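Side-chain contacts in sugar kinase, pfkB family (Thermotoga maritima, PDB 2AJR), which probably transfers phosphate from ATP to a sugar phosphate such as fructose 1-phosphate, as a member of the PfkB carbohydrate kinase family: residues Gly287-Phe290 / Leu291-Ala294; Lys320-Asp323 / His324-Val327. One frame throughout, in Å; residues are numbered along the deposited sequence.

Contact 1: residues Gly287-Phe290 / Leu291-Ala294; sequences GANF and LEMA
Met-293 N donates to Asn-289 O at 2.9 Å and Ala-294 N to Phe-290 O, also at 2.9 Å, two successive i to i+4 bonds that open helix 290-304 just after the Asn-289 cap. Ahead of them the chain leaves the preceding helix at Gly-287, whose phi is positive, and folds through an inverse gamma turn centred on Ala-288. Asn-289 occupies the N-cap. Its OD1 accepts from Glu-292 N at 3.2 Å with an N-H...O angle of 159°, the donor tilted 28° from the amide's carbonyl plane. This side-chain bond serves an amide of the first turn, which has no earlier helical carbonyl to pair with. The Asn-289 amide runs alongside Glu-292 because chi1 (-178°) swings CG to the side of the carbonyl carbon, and Asn-289 OD1 also rests 3.3 Å from Glu-292 CG. Beyond that methylene the glutamate chain bends at chi2 and turns its carboxylate away, to a salt bridge between Glu-292 OE2 and Lys-295 NZ. The apolar half of the contact joins Phe-290 and Met-293, a selenomethionine, whose side chains lie side by side and point the same way. Met-293 SE sits 3.9 Å from Phe-290 CD1 and 5.1 Å from the ring centroid, an oblique Met-aromatic approach. One face of the same ring receives Ala-288 O, 3.7 Å above the plane and over its centre, so the turn just before the cap folds back onto the phenylalanine. Met-293 packs against Met-279 and Tyr-282 of helix 271-286 and Phe-180 of strand 178-182; Phe-290 reaches Phe-178 of that strand, while Leu-291 meets Trp-255 of strand 254-259, placing the start of helix 290-304 between its helical neighbour and the sheet.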
loop_
_atom_site.group_PDB
_atom_site.type_symbol
_atom_site.label_atom_id
_atom_site.label_comp_id
_atom_site.label_asym_id
_atom_site.label_seq_id
_atom_site.Cartn_x
_atom_site.Cartn_y
_atom_site.Cartn_z
ATOM N N GLY A 287 33.528 -15.794 -17.625
ATOM C CA GLY A 287 33.318 -15.795 -19.080
ATOM C C GLY A 287 32.005 -16.415 -19.553
ATOM O O GLY A 287 31.162 -16.833 -18.749
ATOM N N ALA A 288 31.860 -16.510 -20.875
ATOM C CA ALA A 288 30.593 -16.865 -21.517
ATOM C C ALA A 288 30.389 -18.366 -21.716
ATOM O O ALA A 288 30.109 -18.819 -22.830
ATOM C CB ALA A 288 30.487 -16.156 -22.851
ATOM N N ASN A 289 30.536 -19.137 -20.643
ATOM C CA ASN A 289 30.125 -20.532 -20.650
ATOM C C ASN A 289 28.668 -20.555 -20.202
ATOM O O ASN A 289 28.364 -20.363 -19.027
ATOM C CB ASN A 289 31.000 -21.370 -19.724
ATOM C CG ASN A 289 30.631 -22.839 -19.752
ATOM O OD1 ASN A 289 29.463 -23.203 -19.594
ATOM N ND2 ASN A 289 31.626 -23.695 -19.957
ATOM N N PHE A 290 27.772 -20.788 -21.156
ATOM C CA PHE A 290 26.350 -20.533 -20.977
ATOM C C PHE A 290 25.637 -21.524 -20.073
ATOM O O PHE A 290 24.873 -21.123 -19.205
ATOM C CB PHE A 290 25.661 -20.466 -22.336
ATOM C CG PHE A 290 26.123 -19.317 -23.177
ATOM C CD1 PHE A 290 25.990 -18.016 -22.718
ATOM C CD2 PHE A 290 26.704 -19.527 -24.424
ATOM C CE1 PHE A 290 26.432 -16.941 -23.487
ATOM C CE2 PHE A 290 27.133 -18.456 -25.207
ATOM C CZ PHE A 290 26.999 -17.164 -24.736
ATOM N N LEU A 291 25.870 -22.811 -20.257
ATOM C CA LEU A 291 25.228 -23.784 -19.393
ATOM C C LEU A 291 25.630 -23.492 -17.953
ATOM O O LEU A 291 24.764 -23.392 -17.072
ATOM C CB LEU A 291 25.574 -25.230 -19.771
ATOM C CG LEU A 291 24.782 -26.258 -18.935
ATOM C CD1 LEU A 291 23.284 -26.014 -19.054
ATOM C CD2 LEU A 291 25.133 -27.698 -19.292
ATOM N N GLU A 292 26.931 -23.319 -17.716
ATOM C CA GLU A 292 27.403 -22.988 -16.357
ATOM C C GLU A 292 26.857 -21.643 -15.852
ATOM O O GLU A 292 26.594 -21.499 -14.662
ATOM C CB GLU A 292 28.925 -23.048 -16.259
ATOM C CG GLU A 292 29.501 -24.449 -16.546
ATOM C CD GLU A 292 29.206 -25.470 -15.451
ATOM O OE1 GLU A 292 29.534 -25.219 -14.275
ATOM O OE2 GLU A 292 28.668 -26.547 -15.768
HETATM N N MSE A 293 26.648 -20.684 -16.749
HETATM C CA MSE A 293 25.943 -19.454 -16.381
HETATM C C MSE A 293 24.542 -19.716 -15.887
HETATM O O MSE A 293 24.169 -19.220 -14.838
HETATM C CB MSE A 293 25.797 -18.521 -17.559
HETATM C CG MSE A 293 26.941 -17.579 -17.757
HETATM SE SE MSE A 293 26.510 -16.383 -19.228
HETATM C CE MSE A 293 24.689 -16.108 -18.893
ATOM N N ALA A 294 23.761 -20.471 -16.659
ATOM C CA ALA A 294 22.395 -20.811 -16.259
ATOM C C ALA A 294 22.364 -21.600 -14.944
ATOM O O ALA A 294 21.479 -21.389 -14.118
ATOM C CB ALA A 294 21.696 -21.578 -17.355
#

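Contact 2: residues Lys320-Asp323 / His324-Val327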
loop_
_atom_site.group_PDB
_atom_site.type_symbol
_atom_site.label_atom_id
_atom_site.label_comp_id
_atom_site.label_asym_id
_atom_site.label_seq_id
_atom_site.Cartn_x
_atom_site.Cartn_y
_atom_site.Cartn_z
ATOM N N LYS A 320 26.024 -22.946 -1.727
ATOM C CA LYS A 320 25.297 -23.951 -0.930
ATOM C C LYS A 320 24.200 -24.688 -1.696
ATOM O O LYS A 320 23.762 -25.756 -1.288
ATOM C CB LYS A 320 24.666 -23.296 0.306
ATOM C CG LYS A 320 25.611 -23.176 1.491
ATOM C CD LYS A 320 25.087 -22.180 2.529
ATOM C CE LYS A 320 25.940 -22.203 3.792
ATOM N NZ LYS A 320 25.806 -20.964 4.629
ATOM N N GLU A 321 23.750 -24.100 -2.793
ATOM C CA GLU A 321 22.654 -24.648 -3.552
ATOM C C GLU A 321 23.124 -25.555 -4.675
ATOM O O GLU A 321 22.293 -26.166 -5.347
ATOM C CB GLU A 321 21.798 -23.519 -4.137
ATOM C CG GLU A 321 21.145 -22.615 -3.099
ATOM C CD GLU A 321 20.179 -23.348 -2.179
ATOM O OE1 GLU A 321 19.779 -24.494 -2.488
ATOM O OE2 GLU A 321 19.821 -22.764 -1.135
ATOM N N TYR A 322 24.437 -25.659 -4.892
ATOM C CA TYR A 322 24.939 -26.509 -5.984
ATOM C C TYR A 322 24.563 -27.974 -5.782
ATOM O O TYR A 322 24.509 -28.752 -6.726
ATOM C CB TYR A 322 26.444 -26.312 -6.218
ATOM C CG TYR A 322 26.697 -25.485 -7.467
ATOM C CD1 TYR A 322 26.635 -24.081 -7.440
ATOM C CD2 TYR A 322 26.938 -26.110 -8.698
ATOM C CE1 TYR A 322 26.838 -23.326 -8.615
ATOM C CE2 TYR A 322 27.149 -25.364 -9.870
ATOM C CZ TYR A 322 27.096 -23.980 -9.826
ATOM O OH TYR A 322 27.296 -23.272 -10.997
ATOM N N ASP A 323 24.251 -28.308 -4.541
ATOM C CA ASP A 323 23.831 -29.642 -4.138
ATOM C C ASP A 323 22.393 -30.004 -4.537
ATOM O O ASP A 323 22.055 -31.172 -4.645
ATOM C CB ASP A 323 23.924 -29.698 -2.608
ATOM C CG ASP A 323 24.427 -31.023 -2.090
ATOM O OD1 ASP A 323 23.985 -32.090 -2.596
ATOM O OD2 ASP A 323 25.252 -30.977 -1.148
ATOM N N HIS A 324 21.547 -29.003 -4.733
ATOM C CA HIS A 324 20.097 -29.201 -4.732
ATOM C C HIS A 324 19.456 -29.056 -6.107
ATOM O O HIS A 324 18.294 -28.692 -6.193
ATOM C CB HIS A 324 19.428 -28.203 -3.772
ATOM C CG HIS A 324 19.940 -28.270 -2.366
ATOM N ND1 HIS A 324 20.524 -27.192 -1.733
ATOM C CD2 HIS A 324 19.957 -29.285 -1.471
ATOM C CE1 HIS A 324 20.874 -27.539 -0.508
ATOM N NE2 HIS A 324 20.549 -28.807 -0.325
ATOM N N PHE A 325 20.195 -29.329 -7.177
ATOM C CA PHE A 325 19.584 -29.387 -8.495
ATOM C C PHE A 325 20.304 -30.342 -9.422
ATOM O O PHE A 325 21.465 -30.650 -9.205
ATOM C CB PHE A 325 19.456 -27.987 -9.113
ATOM C CG PHE A 325 20.766 -27.332 -9.443
ATOM C CD1 PHE A 325 21.395 -27.581 -10.657
ATOM C CD2 PHE A 325 21.344 -26.429 -8.564
ATOM C CE1 PHE A 325 22.595 -26.969 -10.978
ATOM C CE2 PHE A 325 22.548 -25.798 -8.876
ATOM C CZ PHE A 325 23.177 -26.075 -10.088
ATOM N N THR A 326 19.599 -30.828 -10.442
ATOM C CA THR A 326 20.188 -31.717 -11.436
ATOM C C THR A 326 20.178 -31.026 -12.779
ATOM O O THR A 326 19.411 -30.106 -12.989
ATOM C CB THR A 326 19.452 -33.111 -11.538
ATOM O OG1 THR A 326 18.067 -32.936 -11.836
ATOM C CG2 THR A 326 19.582 -33.917 -10.237
ATOM N N VAL A 327 21.055 -31.458 -13.678
ATOM C CA VAL A 327 21.005 -31.068 -15.089
ATOM C C VAL A 327 20.844 -32.329 -15.938
ATOM O O VAL A 327 21.594 -33.286 -15.780
ATOM C CB VAL A 327 22.300 -30.341 -15.561
ATOM C CG1 VAL A 327 22.130 -29.845 -17.012
ATOM C CG2 VAL A 327 22.672 -29.197 -14.620
#
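Glu-321 OE1 takes a hydrogen bond from His-324 ND1 at 2.9 Å, the N-H...O angle being 144°. The histidine nitrogen meets the oxygen from above the carboxylate plane, 44° out of it, while OE1 lies at the ring's edge, somewhat tilted from its plane. Glu-321 reaches this position by a bend at chi2, and its OE2 forms a salt bridge with Arg-306 NE, so each carboxylate oxygen has a partner. The backbone repeats the pairing: His-324 N donates to Glu-321 O at 3.0 Å, closing the turn. Asp-323 CB lies over the centre of the imidazole face, 4.1 Å from its centroid, a CH-pi contact. An alanine in place of His-324 would remove the imidazole and would probably cost Glu-321 OE1 this donor and Asp-323 CB the ring beneath it. Further along, Phe-325 turns its edge toward the face of Tyr-322 in an edge-to-face pair, centroids 5.4 Å apart and planes at 57°; Phe-325 CZ stands 4.0 Å from Tyr-322 CD2. The turn leads from helix 315-319 into strand 325-329, an outermost strand of the large sheet within this chain. That strand pairs antiparallel with 254-259, where Phe-325 touches Ile-257, and helix 290-304 meets Tyr-322 through Phe-296 and Phe-325 through Phe-298.

Overall arrangement
Contact 1 precedes contact 2 along the chain, and their centres are 16 Å apart on the same side of the chain's centre. Helix 290-304 connects them: contact 1 forms its N-terminal end, and residues farther along it pack on contact 2. Both also reach strand 254-259, which is the sheet neighbour of strand 325-329. The two touch directly where Tyr-322 OH approaches Glu-292 O at 4.1 Å, a packing distance. Contact 1 lies away from the magnesium site, whereas the Glu-321 side chain is about 11 Å from the ion. Both thus lie where helix 290-304 packs on the large sheet of this ribokinase-like fold, contact 1 at the start of the helix and contact 2 at the entry to edge strand 325-329.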